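Local structure of ribosomal RNA small subunit methyltransferase E (Legionella pneumophila, 5O95) at residues L35-E38 with Q39-L43; L45-G48 with D49-F53; I137-G140 with A141-C145; G13-Q16 with P17-L21. The protein probably methylates the N3 position of a specific uridine in 16S ribosomal RNA, using S-adenosyl-L-methionine as the methyl donor. All coordinates share one frame; numbering follows the deposited sequence. Where two conformers were deposited one is given.

Contact 1 (L35-E38 with Q39-L43); sequences LRME and QGEQL
The carboxylate of E41 reaches back over the type II beta turn E38-E41 and takes the backbone N-H of E38. OE2 of E41 lies 2.5 Å from N of E38, a bent bond with an angle of 139° at the hydrogen; the separation is shorter than usual, so its exact length is doubtful. The N-H meets the oxygen from above the carboxylate plane. The turn itself closes with E41 N donating to E38 O at 3.1 Å, so two bonds running in opposite directions join E38 and E41. Beside them, the methyl CE of M37 touches three partners: OE1 of E41 at 3.5 Å, the carbonyl O of Q42, and CD2 of L43 at 3.6 Å. A bend at the end of the thioether (chi3 66°) brings CE round to E41 and L43, while SD also rests against CD2 of L43. The side chain of E38 runs away from the turn, its carboxylate turned 69° from that of E41; OE2 of E38 and OE2 of E41 are 4.3 Å apart, which would probably disfavour full charge on both. Positive phi at G40 suits the third position of the turn. The turn carries the chain from helix 25-34 into strand 42-46 of the PUA domain: M37 packs on V31 of that helix and, together with L43, on I57 of strand 51-61, whose backbone also bonds G40 and E41.

Contact 2 (L45-G48 with D49-F53); sequences LFNG and DNKEF
N47 and F53 meet at the closed end of a beta hairpin, formed by strands 42-46 and 51-61 in the PUA domain, with their side chains crossing at about a right angle. The amide plane stands 70° from the ring plane. CG of N47 lies at the ring edge, 3.8 Å from CE1 of F53, while ND2 comes near CZ. On the far side of the amide, OD1 of N47 turns into the connection and accepts the N-H of D49 at 2.9 Å, the donor standing 53° above the carbonyl plane; a weak bond from N of K51 reaches the same oxygen. The amide takes this place because chi1 of 72° sets CG between the backbone N and carbonyl carbon of N47, directing OD1 toward the chain that follows. ND2 is held from outside by the carbonyl O of G13, so both ends of the amide have polar partners. G48, with positive phi, lets the chain reverse.

Further along, L45 and F53 form an antiparallel hydrogen-bonded pair, and their side chains share one face of the sheet, with CB of L45 4.0 Å from CB of F53. F46 and E52 are the adjoining non-hydrogen-bonded pair and point to the other face, where F46 makes a cation-pi contact with R8, and OE2 of E52 accepts a hydrogen bond from ND2 of N148 and forms a salt bridge with R77. F53 N donates to O of L45, 2.7 Å away, and that oxygen also lies close to the ring edge, 3.6 Å from CD1 of F53.

Contact 3 (I137-G140 with A141-C145); sequences IIIG and ACEQC
The last turns of helix 124-145, the helix of a beta-alpha-beta unit between strands 109-114 and 152-158 in the SPOUT methyltransferase domain, join I137-G140 to A141-C145. Four successive i to i+4 backbone bonds link the two segments, from A141 N to I137 O through Q144 N to G140 O. E143 N to I139 O, at 2.9 Å and 162°, is the straightest of them. Along one side of the helix the extended chain of E143 runs back past I139: CG of E143 packs 3.3 Å from O of I139, and OE2 is 4.1 Å from CG2 of I139. The other carboxylate oxygen, OE1, comes within 3.6 Å of CA of G140. With CG of E143 anti to its carbonyl carbon (chi1 -65°), the chain is directed back over the preceding turn. On another side SG of C142 lies 4.4 Å from CG2 of I138, a loose apolar touch, and both side chains pack on P151.

The polar ends lead elsewhere. OE2 of E143 accepts the backbone N-H of Y10, and NE2 of Q144 donates to O of V224 in the second subunit. O of C142 and O of E143 accept hydrogen bonds from NH2 and NE of R8, and O of Q144 accepts one from NH1 of R5. The helix end thus offers acceptors to two arginines of the N-terminal segment; the negative end of the helix dipole probably favours these guanidinium groups electrostatically.

Contact 4 (G13-Q16 with P17-L21); sequences GEYQ and PGQLL
The Y15 ring has CD2 of L21 over one face, 4.1 Å above the plane and offset toward the rim, and OE1 of Q19 at its edge. The other methyl of L21, CD1, sits closer to the ring atoms, 3.7 Å from CE1 of Y15. The amide of Q19 stands almost perpendicular both to this ring (89°) and to the amide of Q16, beside which it lies pointing the same way; NE2 of Q19 rests 3.5 Å from CB of Q16. OE1 of Q19 accepts the backbone N-H of Q16 at 3.0 Å, with the donor above the carbonyl plane rather than in it. A water donates to the same oxygen at 2.8 Å and also to O of E14, tying the amide to the preceding chain. An extended chain beyond CG (chi2 177°) carries the Q19 amide back across the turn. Y15 OH bonds the carbonyl O of P12. Q16-Q19 is a type II beta turn, closed by the bond from Q19 N to Q16 O at 3.2 Å, with proline second and glycine at positive phi third; it leads into strand 20-22, an outer strand of the mixed sheet, paired with strand 64-74.

Overall arrangement
Along the chain the order is contact 4, contact 1, contact 2 and contact 3. The first three reach one mixed sheet: contacts 1 and 2 share strand 42-46 with centres 18 Å apart, and contact 4 leads into the outer strand 20-22. Contacts 2 and 4, 11 Å apart between centres, touch through the K51-E14 salt bridge and packing of the F53 ring against the backbone O of Y15. Contact 3 lies in the methyltransferase domain, yet its centre is only 13 Å from that of contact 2, and F46 packs directly on E143 and C142. The hairpin therefore meets the end of helix 124-145, joining the PUA and SPOUT parts, while that helix end also reaches the second subunit.

Contact 1 (L35-E38 with Q39-L43)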
ATOM      1  N   LEU B  35      -9.383   4.809  23.968  1.00 30.95           N
ATOM      2  CA  LEU B  35      -8.085   4.357  24.454  1.00 27.41           C
ATOM      3  C   LEU B  35      -8.072   4.058  25.947  1.00 27.23           C
ATOM      4  O   LEU B  35      -7.104   3.458  26.433  1.00 31.91           O
ATOM      5  CB  LEU B  35      -7.002   5.398  24.135  1.00 25.67           C
ATOM      6  CG  LEU B  35      -6.778   5.756  22.665  1.00 27.08           C
ATOM      7  CD1 LEU B  35      -5.669   6.794  22.546  1.00 27.19           C
ATOM      8  CD2 LEU B  35      -6.464   4.523  21.830  1.00 29.92           C
ATOM      9  N   ARG B  36      -9.099   4.476  26.688  1.00 24.22           N
ATOM     10  CA  ARG B  36      -9.224   4.184  28.120  1.00 25.98           C
ATOM     11  C   ARG B  36      -8.034   4.688  28.939  1.00 32.73           C
ATOM     12  O   ARG B  36      -7.624   4.058  29.917  1.00 35.04           O
ATOM     13  CB  ARG B  36      -9.454   2.698  28.383  1.00 33.56           C
ATOM     14  CG  ARG B  36     -10.670   2.160  27.728  1.00 27.47           C
ATOM     15  CD  ARG B  36     -10.879   0.754  28.203  1.00 34.38           C
ATOM     16  NE  ARG B  36     -12.104   0.184  27.683  1.00 43.25           N
ATOM     17  CZ  ARG B  36     -12.325  -1.120  27.648  1.00 47.58           C
ATOM     18  NH1 ARG B  36     -11.384  -1.935  28.096  1.00 33.31           N
ATOM     19  NH2 ARG B  36     -13.461  -1.599  27.166  1.00 45.85           N
ATOM     20  N   MET B  37      -7.482   5.832  28.557  1.00 27.91           N
ATOM     21  CA  MET B  37      -6.310   6.337  29.258  1.00 26.73           C
ATOM     22  C   MET B  37      -6.703   6.945  30.599  1.00 34.68           C
ATOM     23  O   MET B  37      -7.839   7.392  30.797  1.00 32.04           O
ATOM     24  CB  MET B  37      -5.569   7.359  28.404  1.00 24.99           C
ATOM     25  CG  MET B  37      -5.092   6.763  27.106  1.00 23.27           C
ATOM     26  SD  MET B  37      -4.108   7.870  26.120  1.00 31.28           S
ATOM     27  CE  MET B  37      -2.664   8.045  27.172  1.00 29.78           C
ATOM     28  N   GLU B  38      -5.749   6.954  31.526  1.00 28.95           N
ATOM     29  CA  GLU B  38      -6.025   7.292  32.912  1.00 29.02           C
ATOM     30  C   GLU B  38      -5.171   8.472  33.359  1.00 39.19           C
ATOM     31  O   GLU B  38      -4.157   8.806  32.742  1.00 31.50           O
ATOM     32  CB  GLU B  38      -5.758   6.090  33.826  1.00 41.61           C
ATOM     33  CG  GLU B  38      -6.335   4.789  33.294  1.00 50.15           C
ATOM     34  CD  GLU B  38      -5.998   3.600  34.166  1.00 66.38           C
ATOM     35  OE1 GLU B  38      -5.734   3.801  35.371  1.00 68.31           O
ATOM     36  OE2 GLU B  38      -5.991   2.466  33.642  1.00 64.93           O
ATOM     37  N   GLN B  39      -5.601   9.099  34.450  1.00 37.61           N
ATOM     38  CA  GLN B  39      -4.844  10.188  35.055  1.00 31.96           C
ATOM     39  C   GLN B  39      -3.382   9.787  35.229  1.00 36.99           C
ATOM     40  O   GLN B  39      -3.079   8.671  35.654  1.00 37.73           O
ATOM     41  CB  GLN B  39      -5.461  10.526  36.414  1.00 33.70           C
ATOM     42  CG  GLN B  39      -4.672  11.522  37.238  1.00 49.45           C
ATOM     43  CD  GLN B  39      -5.456  12.012  38.438  1.00 77.78           C
ATOM     44  OE1 GLN B  39      -6.666  11.786  38.537  1.00 53.68           O
ATOM     45  NE2 GLN B  39      -4.773  12.683  39.360  1.00 73.73           N
ATOM     46  N   GLY B  40      -2.475  10.694  34.860  1.00 27.14           N
ATOM     47  CA  GLY B  40      -1.050  10.469  34.957  1.00 30.21           C
ATOM     48  C   GLY B  40      -0.377  10.023  33.673  1.00 27.51           C
ATOM     49  O   GLY B  40       0.843  10.173  33.543  1.00 31.87           O
ATOM     50  N   GLU B  41      -1.132   9.481  32.719  1.00 26.21           N
ATOM     51  CA  GLU B  41      -0.535   9.004  31.483  1.00 24.15           C
ATOM     52  C   GLU B  41      -0.123  10.167  30.578  1.00 22.22           C
ATOM     53  O   GLU B  41      -0.705  11.255  30.613  1.00 25.64           O
ATOM     54  CB  GLU B  41      -1.500   8.071  30.748  1.00 27.56           C
ATOM     55  CG  GLU B  41      -1.869   6.824  31.557  1.00 27.33           C
ATOM     56  CD  GLU B  41      -2.737   5.850  30.769  1.00 31.79           C
ATOM     57  OE1 GLU B  41      -2.408   5.568  29.598  1.00 45.10           O
ATOM     58  OE2 GLU B  41      -3.753   5.383  31.323  1.00 65.20           O
ATOM     59  N   GLN B  42       0.899   9.916  29.763  1.00 26.48           N
ATOM     60  CA  GLN B  42       1.476  10.923  28.887  1.00 25.85           C
ATOM     61  C   GLN B  42       0.794  10.930  27.525  1.00 22.98           C
ATOM     62  O   GLN B  42       0.338   9.894  27.025  1.00 27.29           O
ATOM     63  CB  GLN B  42       2.965  10.653  28.686  1.00 29.33           C
ATOM     64  CG  GLN B  42       3.751  10.633  29.979  1.00 39.29           C
ATOM     65  CD  GLN B  42       3.814  12.003  30.609  1.00 56.68           C
ATOM     66  OE1 GLN B  42       4.031  13.000  29.920  1.00 35.15           O
ATOM     67  NE2 GLN B  42       3.607  12.066  31.920  1.00 47.66           N
ATOM     68  N   LEU B  43       0.770  12.112  26.910  1.00 22.79           N
ATOM     69  CA  LEU B  43       0.261  12.316  25.562  1.00 21.65           C
ATOM     70  C   LEU B  43       1.143  13.339  24.873  1.00 27.76           C
ATOM     71  O   LEU B  43       1.693  14.236  25.512  1.00 24.82           O
ATOM     72  CB  LEU B  43      -1.157  12.938  25.557  1.00 24.48           C
ATOM     73  CG  LEU B  43      -2.359  12.149  26.053  1.00 32.79           C
ATOM     74  CD1 LEU B  43      -3.595  13.034  26.117  1.00 24.03           C
ATOM     75  CD2 LEU B  43      -2.598  10.985  25.116  1.00 64.03           C
TER

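Contact 2 (L45-G48 with D49-F53)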
ATOM      1  N   LEU B  45       0.386  16.069  22.183  1.00 17.24           N
ATOM      2  CA  LEU B  45      -0.554  16.748  21.310  1.00 15.65           C
ATOM      3  C   LEU B  45       0.224  17.409  20.186  1.00 16.49           C
ATOM      4  O   LEU B  45       1.388  17.755  20.342  1.00 16.39           O
ATOM      5  CB  LEU B  45      -1.318  17.830  22.073  1.00 17.12           C
ATOM      6  CG  LEU B  45      -1.833  17.347  23.419  1.00 22.51           C
ATOM      7  CD1 LEU B  45      -2.483  18.520  24.182  1.00 26.24           C
ATOM      8  CD2 LEU B  45      -2.802  16.174  23.269  1.00 22.78           C
ATOM      9  N   PHE B  46      -0.416  17.558  19.032  1.00 15.74           N
ATOM     10  CA  PHE B  46       0.162  18.391  17.993  1.00 16.99           C
ATOM     11  C   PHE B  46      -0.963  19.184  17.356  1.00 15.13           C
ATOM     12  O   PHE B  46      -2.128  18.781  17.395  1.00 14.41           O
ATOM     13  CB  PHE B  46       0.948  17.572  16.958  1.00 14.71           C
ATOM     14  CG  PHE B  46       0.089  16.601  16.192  1.00 14.80           C
ATOM     15  CD1 PHE B  46      -0.258  15.391  16.769  1.00 16.97           C
ATOM     16  CD2 PHE B  46      -0.400  16.930  14.935  1.00 13.38           C
ATOM     17  CE1 PHE B  46      -1.072  14.481  16.079  1.00 18.03           C
ATOM     18  CE2 PHE B  46      -1.215  16.016  14.236  1.00 14.98           C
ATOM     19  CZ  PHE B  46      -1.560  14.816  14.826  1.00 16.07           C
ATOM     20  N   ASN B  47      -0.604  20.324  16.764  1.00 16.19           N
ATOM     21  CA  ASN B  47      -1.595  21.348  16.446  1.00 14.36           C
ATOM     22  C   ASN B  47      -1.774  21.596  14.953  1.00 15.89           C
ATOM     23  O   ASN B  47      -2.489  22.533  14.565  1.00 18.65           O
ATOM     24  CB  ASN B  47      -1.291  22.658  17.193  1.00 13.33           C
ATOM     25  CG  ASN B  47      -0.068  23.390  16.653  1.00 16.94           C
ATOM     26  OD1 ASN B  47       0.730  22.839  15.885  1.00 14.82           O
ATOM     27  ND2 ASN B  47       0.116  24.638  17.113  1.00 17.55           N
ATOM     28  N   GLY B  48      -1.201  20.741  14.100  1.00 16.44           N
ATOM     29  CA  GLY B  48      -1.251  20.965  12.674  1.00 17.59           C
ATOM     30  C   GLY B  48      -0.309  22.023  12.161  1.00 15.92           C
ATOM     31  O   GLY B  48      -0.298  22.287  10.961  1.00 18.62           O
ATOM     32  N   ASP B  49       0.482  22.649  13.031  1.00 15.45           N
ATOM     33  CA  ASP B  49       1.445  23.654  12.626  1.00 15.18           C
ATOM     34  C   ASP B  49       2.843  23.268  13.106  1.00 15.40           C
ATOM     35  O   ASP B  49       3.669  24.125  13.426  1.00 17.42           O
ATOM     36  CB  ASP B  49       1.032  25.033  13.146  1.00 16.88           C
ATOM     37  CG  ASP B  49       1.769  26.172  12.462  1.00 21.73           C
ATOM     38  OD1 ASP B  49       2.144  26.047  11.271  1.00 26.75           O
ATOM     39  OD2 ASP B  49       1.972  27.204  13.133  1.00 27.55           O
ATOM     40  N   ASN B  50       3.117  21.953  13.139  1.00 14.88           N
ATOM     41  CA  ASN B  50       4.463  21.436  13.403  1.00 14.99           C
ATOM     42  C   ASN B  50       4.976  21.790  14.800  1.00 15.84           C
ATOM     43  O   ASN B  50       6.187  21.976  15.006  1.00 16.51           O
ATOM     44  CB  ASN B  50       5.419  21.823  12.280  1.00 15.64           C
ATOM     45  CG  ASN B  50       4.965  21.239  10.962  1.00 17.31           C
ATOM     46  OD1 ASN B  50       4.812  20.031  10.858  1.00 20.11           O
ATOM     47  ND2 ASN B  50       4.694  22.096   9.971  1.00 20.39           N
ATOM     48  N   LYS B  51       4.065  21.873  15.766  0.55 16.84           N
ATOM     49  CA  LYS B  51       4.429  21.943  17.174  0.55 13.82           C
ATOM     50  C   LYS B  51       3.889  20.713  17.888  0.55 15.89           C
ATOM     51  O   LYS B  51       2.745  20.304  17.655  0.55 17.81           O
ATOM     52  CB  LYS B  51       3.875  23.204  17.835  0.55 15.24           C
ATOM     53  CG  LYS B  51       4.537  24.468  17.325  0.55 20.37           C
ATOM     54  CD  LYS B  51       3.930  25.709  17.976  0.55 20.25           C
ATOM     55  CE  LYS B  51       4.465  26.972  17.330  0.55 25.49           C
ATOM     56  NZ  LYS B  51       3.813  28.178  17.907  0.55 27.15           N
ATOM     57  N   GLU B  52       4.713  20.140  18.761  1.00 16.83           N
ATOM     58  CA  GLU B  52       4.333  19.021  19.616  1.00 14.01           C
ATOM     59  C   GLU B  52       4.293  19.507  21.057  1.00 19.91           C
ATOM     60  O   GLU B  52       5.218  20.192  21.508  1.00 20.17           O
ATOM     61  CB  GLU B  52       5.333  17.869  19.491  1.00 16.69           C
ATOM     62  CG  GLU B  52       5.136  17.050  18.211  1.00 13.26           C
ATOM     63  CD  GLU B  52       6.093  15.884  18.119  1.00 21.53           C
ATOM     64  OE1 GLU B  52       6.807  15.564  19.092  1.00 20.94           O
ATOM     65  OE2 GLU B  52       6.115  15.241  17.051  1.00 20.25           O
ATOM     66  N   PHE B  53       3.221  19.156  21.771  1.00 18.41           N
ATOM     67  CA  PHE B  53       3.003  19.584  23.151  1.00 15.12           C
ATOM     68  C   PHE B  53       3.071  18.344  24.029  1.00 19.64           C
ATOM     69  O   PHE B  53       2.232  17.448  23.919  1.00 20.94           O
ATOM     70  CB  PHE B  53       1.652  20.282  23.261  1.00 14.56           C
ATOM     71  CG  PHE B  53       1.527  21.477  22.357  1.00 18.69           C
ATOM     72  CD1 PHE B  53       1.119  21.314  21.029  1.00 17.34           C
ATOM     73  CD2 PHE B  53       1.816  22.758  22.832  1.00 16.56           C
ATOM     74  CE1 PHE B  53       1.036  22.402  20.179  1.00 19.62           C
ATOM     75  CE2 PHE B  53       1.745  23.854  21.991  1.00 17.25           C
ATOM     76  CZ  PHE B  53       1.330  23.676  20.659  1.00 18.68           C
TER

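Contact 3 (I137-G140 with A141-C145)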
ATOM      1  N   ILE B 137      -9.963  10.421   8.928  1.00 17.60           N
ATOM      2  CA  ILE B 137      -8.978   9.378   8.632  1.00 16.75           C
ATOM      3  C   ILE B 137      -7.593   9.972   8.436  1.00 15.95           C
ATOM      4  O   ILE B 137      -6.586   9.409   8.893  1.00 17.28           O
ATOM      5  CB  ILE B 137      -9.442   8.595   7.398  1.00 13.50           C
ATOM      6  CG1 ILE B 137     -10.636   7.757   7.789  1.00 18.11           C
ATOM      7  CG2 ILE B 137      -8.319   7.715   6.840  1.00 18.54           C
ATOM      8  CD1 ILE B 137     -11.399   7.196   6.579  1.00 20.26           C
ATOM      9  N   ILE B 138      -7.512  11.110   7.740  1.00 15.22           N
ATOM     10  CA  ILE B 138      -6.224  11.766   7.543  1.00 13.25           C
ATOM     11  C   ILE B 138      -5.647  12.213   8.876  1.00 14.92           C
ATOM     12  O   ILE B 138      -4.459  12.013   9.156  1.00 16.02           O
ATOM     13  CB  ILE B 138      -6.382  12.937   6.567  1.00 15.04           C
ATOM     14  CG1 ILE B 138      -6.737  12.407   5.166  1.00 15.83           C
ATOM     15  CG2 ILE B 138      -5.166  13.820   6.583  1.00 22.57           C
ATOM     16  CD1 ILE B 138      -7.179  13.509   4.243  1.00 22.69           C
ATOM     17  N   ILE B 139      -6.488  12.808   9.729  1.00 14.34           N
ATOM     18  CA  ILE B 139      -5.997  13.247  11.042  1.00 14.82           C
ATOM     19  C   ILE B 139      -5.485  12.056  11.844  1.00 15.88           C
ATOM     20  O   ILE B 139      -4.392  12.101  12.440  1.00 15.89           O
ATOM     21  CB  ILE B 139      -7.094  14.014  11.798  1.00 15.54           C
ATOM     22  CG1 ILE B 139      -7.264  15.394  11.176  1.00 14.06           C
ATOM     23  CG2 ILE B 139      -6.671  14.231  13.258  1.00 16.74           C
ATOM     24  CD1 ILE B 139      -8.570  16.123  11.594  1.00 17.07           C
ATOM     25  N   GLY B 140      -6.249  10.957  11.832  1.00 16.91           N
ATOM     26  CA  GLY B 140      -5.822   9.757  12.525  1.00 13.11           C
ATOM     27  C   GLY B 140      -4.500   9.240  11.992  1.00 15.15           C
ATOM     28  O   GLY B 140      -3.646   8.785  12.755  1.00 15.67           O
ATOM     29  N   ALA B 141      -4.310   9.312  10.672  1.00 16.11           N
ATOM     30  CA  ALA B 141      -3.062   8.833  10.083  1.00 17.16           C
ATOM     31  C   ALA B 141      -1.883   9.732  10.459  1.00 13.72           C
ATOM     32  O   ALA B 141      -0.759   9.246  10.649  1.00 17.78           O
ATOM     33  CB  ALA B 141      -3.209   8.717   8.559  1.00 18.26           C
ATOM     34  N   CYS B 142      -2.123  11.038  10.595  1.00 14.66           N
ATOM     35  CA  CYS B 142      -1.059  11.912  11.080  1.00 16.16           C
ATOM     36  C   CYS B 142      -0.733  11.617  12.530  1.00 16.51           C
ATOM     37  O   CYS B 142       0.441  11.660  12.920  1.00 15.17           O
ATOM     38  CB  CYS B 142      -1.447  13.386  10.921  1.00 16.61           C
ATOM     39  SG  CYS B 142      -1.572  13.894   9.172  1.00 18.48           S
ATOM     40  N   GLU B 143      -1.755  11.316  13.341  1.00 15.55           N
ATOM     41  CA  GLU B 143      -1.482  10.895  14.713  1.00 15.12           C
ATOM     42  C   GLU B 143      -0.595   9.665  14.726  1.00 16.22           C
ATOM     43  O   GLU B 143       0.377   9.596  15.482  1.00 15.35           O
ATOM     44  CB  GLU B 143      -2.783  10.625  15.466  1.00 16.67           C
ATOM     45  CG  GLU B 143      -3.611  11.888  15.648  1.00 15.87           C
ATOM     46  CD  GLU B 143      -4.981  11.649  16.217  1.00 16.64           C
ATOM     47  OE1 GLU B 143      -5.545  10.532  16.036  1.00 19.63           O
ATOM     48  OE2 GLU B 143      -5.526  12.607  16.826  1.00 16.36           O
ATOM     49  N   GLN B 144      -0.886   8.690  13.847  1.00 16.52           N
ATOM     50  CA  GLN B 144      -0.128   7.440  13.819  1.00 16.44           C
ATOM     51  C   GLN B 144       1.289   7.615  13.263  1.00 14.10           C
ATOM     52  O   GLN B 144       2.241   7.028  13.785  1.00 18.56           O
ATOM     53  CB  GLN B 144      -0.900   6.409  12.979  1.00 15.90           C
ATOM     54  CG  GLN B 144      -0.125   5.089  12.694  1.00 24.67           C
ATOM     55  CD  GLN B 144       0.826   5.164  11.489  1.00 34.93           C
ATOM     56  OE1 GLN B 144       0.520   5.780  10.472  1.00 25.01           O
ATOM     57  NE2 GLN B 144       1.989   4.551  11.623  1.00 30.85           N
ATOM     58  N   CYS B 145       1.450   8.400  12.196  1.00 13.75           N
ATOM     59  CA  CYS B 145       2.722   8.410  11.478  1.00 19.45           C
ATOM     60  C   CYS B 145       3.703   9.480  11.954  1.00 15.43           C
ATOM     61  O   CYS B 145       4.893   9.414  11.615  1.00 16.22           O
ATOM     62  CB  CYS B 145       2.464   8.484   9.955  1.00 20.06           C
ATOM     63  SG  CYS B 145       2.181  10.107   9.305  1.00 18.39           S
TER

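Contact 4 (G13-Q16 with P17-L21)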
ATOM      1  N   GLY B  13      -4.660  24.761  17.832  1.00 15.69           N
ATOM      2  CA  GLY B  13      -4.482  25.901  18.723  1.00 13.34           C
ATOM      3  C   GLY B  13      -3.030  26.096  19.107  1.00 15.90           C
ATOM      4  O   GLY B  13      -2.157  25.283  18.819  1.00 18.73           O
ATOM      5  N   GLU B  14      -2.793  27.233  19.766  1.00 14.03           N
ATOM      6  CA  GLU B  14      -1.496  27.568  20.330  1.00 17.84           C
ATOM      7  C   GLU B  14      -1.605  27.444  21.840  1.00 14.61           C
ATOM      8  O   GLU B  14      -2.598  27.896  22.431  1.00 17.63           O
ATOM      9  CB  GLU B  14      -1.155  29.017  20.002  1.00 19.31           C
ATOM     10  CG  GLU B  14      -1.032  29.325  18.542  1.00 21.11           C
ATOM     11  CD  GLU B  14       0.124  28.610  17.897  1.00 52.36           C
ATOM     12  OE1 GLU B  14       1.188  28.513  18.542  1.00 30.74           O
ATOM     13  OE2 GLU B  14      -0.036  28.145  16.748  1.00 44.08           O
ATOM     14  N   TYR B  15      -0.557  26.882  22.466  1.00 16.05           N
ATOM     15  CA  TYR B  15      -0.553  26.595  23.892  1.00 16.26           C
ATOM     16  C   TYR B  15       0.829  26.891  24.444  1.00 18.67           C
ATOM     17  O   TYR B  15       1.811  26.931  23.704  1.00 20.18           O
ATOM     18  CB  TYR B  15      -0.958  25.146  24.221  1.00 18.74           C
ATOM     19  CG  TYR B  15      -2.292  24.854  23.604  1.00 14.88           C
ATOM     20  CD1 TYR B  15      -3.452  25.311  24.206  1.00 16.15           C
ATOM     21  CD2 TYR B  15      -2.386  24.199  22.373  1.00 18.35           C
ATOM     22  CE1 TYR B  15      -4.683  25.109  23.634  1.00 17.56           C
ATOM     23  CE2 TYR B  15      -3.623  23.990  21.782  1.00 17.70           C
ATOM     24  CZ  TYR B  15      -4.764  24.455  22.423  1.00 17.29           C
ATOM     25  OH  TYR B  15      -5.998  24.256  21.842  1.00 17.25           O
ATOM     26  N   GLN B  16       0.878  27.103  25.751  1.00 21.80           N
ATOM     27  CA  GLN B  16       2.127  27.422  26.422  1.00 20.66           C
ATOM     28  C   GLN B  16       2.382  26.424  27.537  1.00 21.98           C
ATOM     29  O   GLN B  16       1.440  25.859  28.086  1.00 18.69           O
ATOM     30  CB  GLN B  16       2.081  28.828  27.040  1.00 21.38           C
ATOM     31  CG  GLN B  16       1.768  29.934  26.042  1.00 37.38           C
ATOM     32  CD  GLN B  16       2.648  29.886  24.803  1.00 85.08           C
ATOM     33  OE1 GLN B  16       3.854  29.650  24.893  1.00 74.74           O
ATOM     34  NE2 GLN B  16       2.045  30.106  23.636  1.00 67.30           N
ATOM     35  N   PRO B  17       3.642  26.222  27.933  1.00 20.03           N
ATOM     36  CA  PRO B  17       3.904  25.305  29.045  1.00 22.36           C
ATOM     37  C   PRO B  17       3.136  25.723  30.285  1.00 19.44           C
ATOM     38  O   PRO B  17       2.962  26.914  30.559  1.00 24.71           O
ATOM     39  CB  PRO B  17       5.417  25.433  29.254  1.00 25.88           C
ATOM     40  CG  PRO B  17       5.934  25.747  27.891  1.00 22.84           C
ATOM     41  CD  PRO B  17       4.885  26.666  27.279  1.00 27.83           C
ATOM     42  N   GLY B  18       2.684  24.732  31.046  1.00 19.90           N
ATOM     43  CA  GLY B  18       1.932  24.979  32.257  1.00 21.68           C
ATOM     44  C   GLY B  18       0.444  25.175  32.062  1.00 26.86           C
ATOM     45  O   GLY B  18      -0.285  25.236  33.057  1.00 24.49           O
ATOM     46  N   GLN B  19      -0.037  25.262  30.820  1.00 20.72           N
ATOM     47  CA  GLN B  19      -1.458  25.487  30.609  1.00 21.34           C
ATOM     48  C   GLN B  19      -2.240  24.194  30.776  1.00 21.84           C
ATOM     49  O   GLN B  19      -1.737  23.100  30.511  1.00 23.91           O
ATOM     50  CB  GLN B  19      -1.723  26.071  29.222  1.00 21.06           C
ATOM     51  CG  GLN B  19      -1.327  27.554  29.149  1.00 34.33           C
ATOM     52  CD  GLN B  19      -1.508  28.168  27.774  1.00 45.16           C
ATOM     53  OE1 GLN B  19      -1.853  27.482  26.814  1.00 25.47           O
ATOM     54  NE2 GLN B  19      -1.270  29.471  27.675  1.00 35.00           N
ATOM     55  N   LEU B  20      -3.483  24.338  31.223  1.00 22.53           N
ATOM     56  CA  LEU B  20      -4.423  23.233  31.302  1.00 24.91           C
ATOM     57  C   LEU B  20      -5.318  23.276  30.073  1.00 22.31           C
ATOM     58  O   LEU B  20      -5.864  24.328  29.730  1.00 23.63           O
ATOM     59  CB  LEU B  20      -5.278  23.333  32.567  1.00 27.70           C
ATOM     60  CG  LEU B  20      -6.181  22.124  32.840  1.00 33.84           C
ATOM     61  CD1 LEU B  20      -5.358  20.886  33.159  1.00 32.77           C
ATOM     62  CD2 LEU B  20      -7.142  22.438  33.984  1.00 30.07           C
ATOM     63  N   LEU B  21      -5.452  22.137  29.403  1.00 19.19           N
ATOM     64  CA  LEU B  21      -6.258  22.049  28.195  1.00 22.36           C
ATOM     65  C   LEU B  21      -7.314  20.972  28.386  1.00 22.83           C
ATOM     66  O   LEU B  21      -6.978  19.807  28.630  1.00 20.45           O
ATOM     67  CB  LEU B  21      -5.370  21.709  27.001  1.00 19.28           C
ATOM     68  CG  LEU B  21      -6.107  21.423  25.695  1.00 22.94           C
ATOM     69  CD1 LEU B  21      -6.877  22.654  25.241  1.00 22.02           C
ATOM     70  CD2 LEU B  21      -5.116  20.962  24.639  1.00 25.42           C
TER
HETATM   71  O   HOH W   1      -3.478  28.674  24.900  1.00 19.83           O